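Local coordinates for stage III sporulation protein AH (Bacillus subtilis, PDB 3TUF) that pairs with SpoIIQ to form a channel between mother cell and forespore, taking part in forespore engulfment and in the signalling that activates sigma-G in the forespore, at residues K181-K184 with T185-V189; T125-S128 with E129-T133. All blocks are in the same frame, centred on the assembly; numbering follows the deposited sequence.

In the fold
Both contacts are local, each made along one continuous piece of chain, and each faces a different protein partner. Contact 2 (125-133) is a stretch of the long helix 114-143, packed against helix 84-107 and in touch with a second copy of this protein. Contact 1 (181-189) comes later, where the short helix 181-184 leads into strand 188-194 at one side of the three-stranded sheet, and it meets SpoIIQ. Their centres are 15 Å apart, and their nearest atoms come within about 5 Å without touching. What they share is a place at protein interfaces, one with its own kind and one with the channel partner.

Contact 1 (K181-K184 with T185-V189); sequences KEIK and TMKDV
T185 reaches back to K181 with two bonds to one carbonyl. Its backbone N lies 2.8 Å from K181 O, and its hydroxyl OG1 gives a second bond of 2.9 Å to the same K181 O. OG1 is turned beside its own backbone N (chi1 -67°), which brings it back toward K181, above the plane of the carbonyl. Next, I183 O takes M186 N at 2.8 Å, again from above the carbonyl plane, and a weak bond from K187 N, so two donors share it as the chain turns toward the strand. Here the packing is close: K187 CB lies 3.4 Å from I183 O, and I183 and K187 both lean on I158 of strand 157-163. Farther along, the K184 chain passes V189 at a slant, CG to CG2 3.9 Å, while K184 NZ runs on to I176 O. The other side is looser: E182 and M186 are exposed there, and K181, whose end does not reach the turn, packs on T60 of SpoIIQ. D188 is held separately, its carboxylate bonded by S79 OG and L80 N of SpoIIQ. K184 O and K187 O come within 3.3 Å of each other, two acceptors side by side; K82 NZ of SpoIIQ bonds the first and, weakly, the second, so its positive charge probably eases their mutual repulsion and ties the turn to the channel partner.

Contact 2 (T125-S128 with E129-T133); sequences TALS and EVEGT
L127 CD2 lies above the plane of the flat E131 carboxylate but off to its OE2 side, 4.3 Å from E131 OE2. The two carboxylate oxygens find their charged partners elsewhere: OE2 bridges to R96 and R100 of helix 84-107, and OE1 to K135 of the second subunit. Three cations around one buried carboxylate would favour its ionised form. The E131 chain starts beside its own backbone N (chi1 -62°) and bends again at CG, which rests 3.2 Å from L127 O. E129 folds in the same manner, with CG 3.5 Å from T125 O, but its OE2 goes to R100 of the second subunit. Between these two glutamates, V130 CG1 meets L127 CD2 at 4.2 Å, and both residues pack on R96. Backbone bonds carry the stretch, E131 N to L127 O being short at 2.6 Å and V130 N to A126 O nearly straight at 175°. At the far end, T133 OG1 joins T133 N on E129 O. The result is a regular alpha-helix with i to i+4 bonding, an apolar L127-V130 strip against the neighbouring helix and acidic groups paired with arginines and a lysine, within an antiparallel helical hairpin that also meets a second subunit.

Contact 1 (K181-K184 with T185-V189)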
loop_
_atom_site.group_PDB
_atom_site.type_symbol
_atom_site.label_atom_id
_atom_site.label_comp_id
_atom_site.label_asym_id
_atom_site.label_seq_id
_atom_site.Cartn_x
_atom_site.Cartn_y
_atom_site.Cartn_z
ATOM N N LYS B 181 -10.739 11.724 12.036
ATOM C CA LYS B 181 -10.754 12.977 12.779
ATOM C C LYS B 181 -9.416 13.670 12.919
ATOM O O LYS B 181 -9.367 14.855 12.749
ATOM C CB LYS B 181 -11.240 12.742 14.213
ATOM C CG LYS B 181 -12.679 12.789 14.427
ATOM C CD LYS B 181 -12.979 12.266 15.888
ATOM C CE LYS B 181 -14.482 11.914 16.072
ATOM N NZ LYS B 181 -15.098 11.416 14.768
ATOM N N GLU B 182 -8.345 12.990 13.307
ATOM C CA GLU B 182 -7.071 13.689 13.659
ATOM C C GLU B 182 -6.403 14.192 12.405
ATOM O O GLU B 182 -5.496 14.998 12.485
ATOM C CB GLU B 182 -6.080 12.815 14.447
ATOM C CG GLU B 182 -6.746 11.846 15.395
ATOM C CD GLU B 182 -7.658 10.792 14.668
ATOM O OE1 GLU B 182 -7.382 10.450 13.481
ATOM O OE2 GLU B 182 -8.644 10.316 15.283
ATOM N N ILE B 183 -6.853 13.669 11.258
ATOM C CA ILE B 183 -6.365 14.081 9.964
ATOM C C ILE B 183 -7.088 15.385 9.669
ATOM O O ILE B 183 -6.432 16.435 9.489
ATOM C CB ILE B 183 -6.664 13.029 8.840
ATOM C CG1 ILE B 183 -5.884 11.688 9.012
ATOM C CG2 ILE B 183 -6.382 13.609 7.484
ATOM C CD1 ILE B 183 -4.406 11.814 9.373
ATOM N N LYS B 184 -8.428 15.321 9.660
ATOM C CA LYS B 184 -9.271 16.458 9.364
ATOM C C LYS B 184 -9.012 17.601 10.332
ATOM O O LYS B 184 -9.089 18.752 9.950
ATOM C CB LYS B 184 -10.748 16.066 9.344
ATOM C CG LYS B 184 -11.170 15.411 8.026
ATOM C CD LYS B 184 -12.626 14.780 8.115
ATOM C CE LYS B 184 -12.805 13.689 9.155
ATOM N NZ LYS B 184 -14.210 13.142 9.129
ATOM N N THR B 185 -8.659 17.289 11.562
ATOM C CA THR B 185 -8.269 18.300 12.518
ATOM C C THR B 185 -6.966 18.975 12.218
ATOM O O THR B 185 -6.770 20.089 12.631
ATOM C CB THR B 185 -8.139 17.671 13.877
ATOM O OG1 THR B 185 -9.443 17.286 14.240
ATOM C CG2 THR B 185 -7.620 18.657 14.922
ATOM N N MET B 186 -6.055 18.326 11.525
ATOM C CA MET B 186 -4.688 18.856 11.447
ATOM C C MET B 186 -4.335 19.235 10.035
ATOM O O MET B 186 -3.333 19.847 9.808
ATOM C CB MET B 186 -3.676 17.780 11.898
ATOM C CG MET B 186 -3.872 17.304 13.303
ATOM S SD MET B 186 -3.569 18.702 14.380
ATOM C CE MET B 186 -4.272 18.153 15.969
ATOM N N LYS B 187 -5.130 18.817 9.065
ATOM C CA LYS B 187 -4.699 18.872 7.690
ATOM C C LYS B 187 -5.910 19.281 6.884
ATOM O O LYS B 187 -7.040 19.158 7.359
ATOM C CB LYS B 187 -4.153 17.485 7.227
ATOM C CG LYS B 187 -2.740 17.125 7.770
ATOM C CD LYS B 187 -2.372 15.639 7.558
ATOM C CE LYS B 187 -0.951 15.340 8.026
ATOM N NZ LYS B 187 -0.650 13.866 7.869
ATOM N N ASP B 188 -5.683 19.765 5.669
ATOM C CA ASP B 188 -6.786 20.089 4.767
ATOM C C ASP B 188 -7.033 18.770 4.049
ATOM O O ASP B 188 -6.196 17.855 4.130
ATOM C CB ASP B 188 -6.468 21.308 3.827
ATOM C CG ASP B 188 -7.691 21.728 2.930
ATOM O OD1 ASP B 188 -8.881 21.385 3.237
ATOM O OD2 ASP B 188 -7.469 22.396 1.880
ATOM N N VAL B 189 -8.180 18.668 3.396
ATOM C CA VAL B 189 -8.584 17.483 2.711
ATOM C C VAL B 189 -9.253 17.959 1.431
ATOM O O VAL B 189 -10.161 18.771 1.467
ATOM C CB VAL B 189 -9.645 16.730 3.564
ATOM C CG1 VAL B 189 -10.296 15.634 2.757
ATOM C CG2 VAL B 189 -9.067 16.138 4.865
#

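Contact 2 (T125-S128 with E129-T133)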
loop_
_atom_site.group_PDB
_atom_site.type_symbol
_atom_site.label_atom_id
_atom_site.label_comp_id
_atom_site.label_asym_id
_atom_site.label_seq_id
_atom_site.Cartn_x
_atom_site.Cartn_y
_atom_site.Cartn_z
ATOM N N THR B 125 8.413 5.067 9.854
ATOM C CA THR B 125 7.182 4.499 10.373
ATOM C C THR B 125 5.910 5.332 10.002
ATOM O O THR B 125 4.820 4.728 9.761
ATOM C CB THR B 125 7.273 4.093 11.869
ATOM O OG1 THR B 125 7.719 5.194 12.643
ATOM C CG2 THR B 125 8.289 2.970 12.067
ATOM N N ALA B 126 6.035 6.671 9.899
ATOM C CA ALA B 126 4.883 7.496 9.526
ATOM C C ALA B 126 4.467 7.227 8.107
ATOM O O ALA B 126 3.265 7.215 7.769
ATOM C CB ALA B 126 5.192 8.982 9.673
ATOM N N LEU B 127 5.473 7.043 7.267
ATOM C CA LEU B 127 5.207 6.765 5.876
ATOM C C LEU B 127 4.336 5.523 5.733
ATOM O O LEU B 127 3.362 5.562 4.968
ATOM C CB LEU B 127 6.495 6.581 5.092
ATOM C CG LEU B 127 6.617 7.139 3.675
ATOM C CD1 LEU B 127 7.407 6.124 2.976
ATOM C CD2 LEU B 127 5.335 7.472 2.846
ATOM N N SER B 128 4.688 4.440 6.453
ATOM C CA SER B 128 3.857 3.228 6.500
ATOM C C SER B 128 2.441 3.481 6.870
ATOM O O SER B 128 1.501 2.829 6.381
ATOM C CB SER B 128 4.324 2.345 7.613
ATOM O OG SER B 128 5.585 1.876 7.260
ATOM N N GLU B 129 2.293 4.358 7.837
ATOM C CA GLU B 129 0.981 4.638 8.307
ATOM C C GLU B 129 0.192 5.439 7.287
ATOM O O GLU B 129 -0.994 5.130 7.050
ATOM C CB GLU B 129 1.035 5.244 9.708
ATOM C CG GLU B 129 1.509 4.175 10.754
ATOM C CD GLU B 129 0.696 2.808 10.693
ATOM O OE1 GLU B 129 -0.532 2.850 10.450
ATOM O OE2 GLU B 129 1.283 1.691 10.884
ATOM N N VAL B 130 0.869 6.410 6.650
ATOM C CA VAL B 130 0.358 7.077 5.473
ATOM C C VAL B 130 -0.027 6.038 4.416
ATOM O O VAL B 130 -1.166 6.049 3.908
ATOM C CB VAL B 130 1.427 8.066 4.907
ATOM C CG1 VAL B 130 1.250 8.377 3.359
ATOM C CG2 VAL B 130 1.456 9.338 5.750
ATOM N N GLU B 131 0.907 5.136 4.093
ATOM C CA GLU B 131 0.611 4.047 3.139
ATOM C C GLU B 131 -0.686 3.325 3.519
ATOM O O GLU B 131 -1.568 3.126 2.665
ATOM C CB GLU B 131 1.745 2.977 3.044
ATOM C CG GLU B 131 3.183 3.395 2.553
ATOM C CD GLU B 131 3.284 3.610 1.017
ATOM O OE1 GLU B 131 2.237 3.437 0.321
ATOM O OE2 GLU B 131 4.414 3.943 0.511
ATOM N N GLY B 132 -0.777 2.925 4.797
ATOM C CA GLY B 132 -1.946 2.185 5.297
ATOM C C GLY B 132 -3.242 2.987 5.194
ATOM O O GLY B 132 -4.310 2.450 4.779
ATOM N N THR B 133 -3.135 4.275 5.575
ATOM C CA THR B 133 -4.234 5.219 5.504
ATOM C C THR B 133 -4.772 5.344 4.089
ATOM O O THR B 133 -5.980 5.265 3.874
ATOM C CB THR B 133 -3.779 6.577 5.955
ATOM O OG1 THR B 133 -3.585 6.544 7.380
ATOM C CG2 THR B 133 -4.823 7.706 5.546
#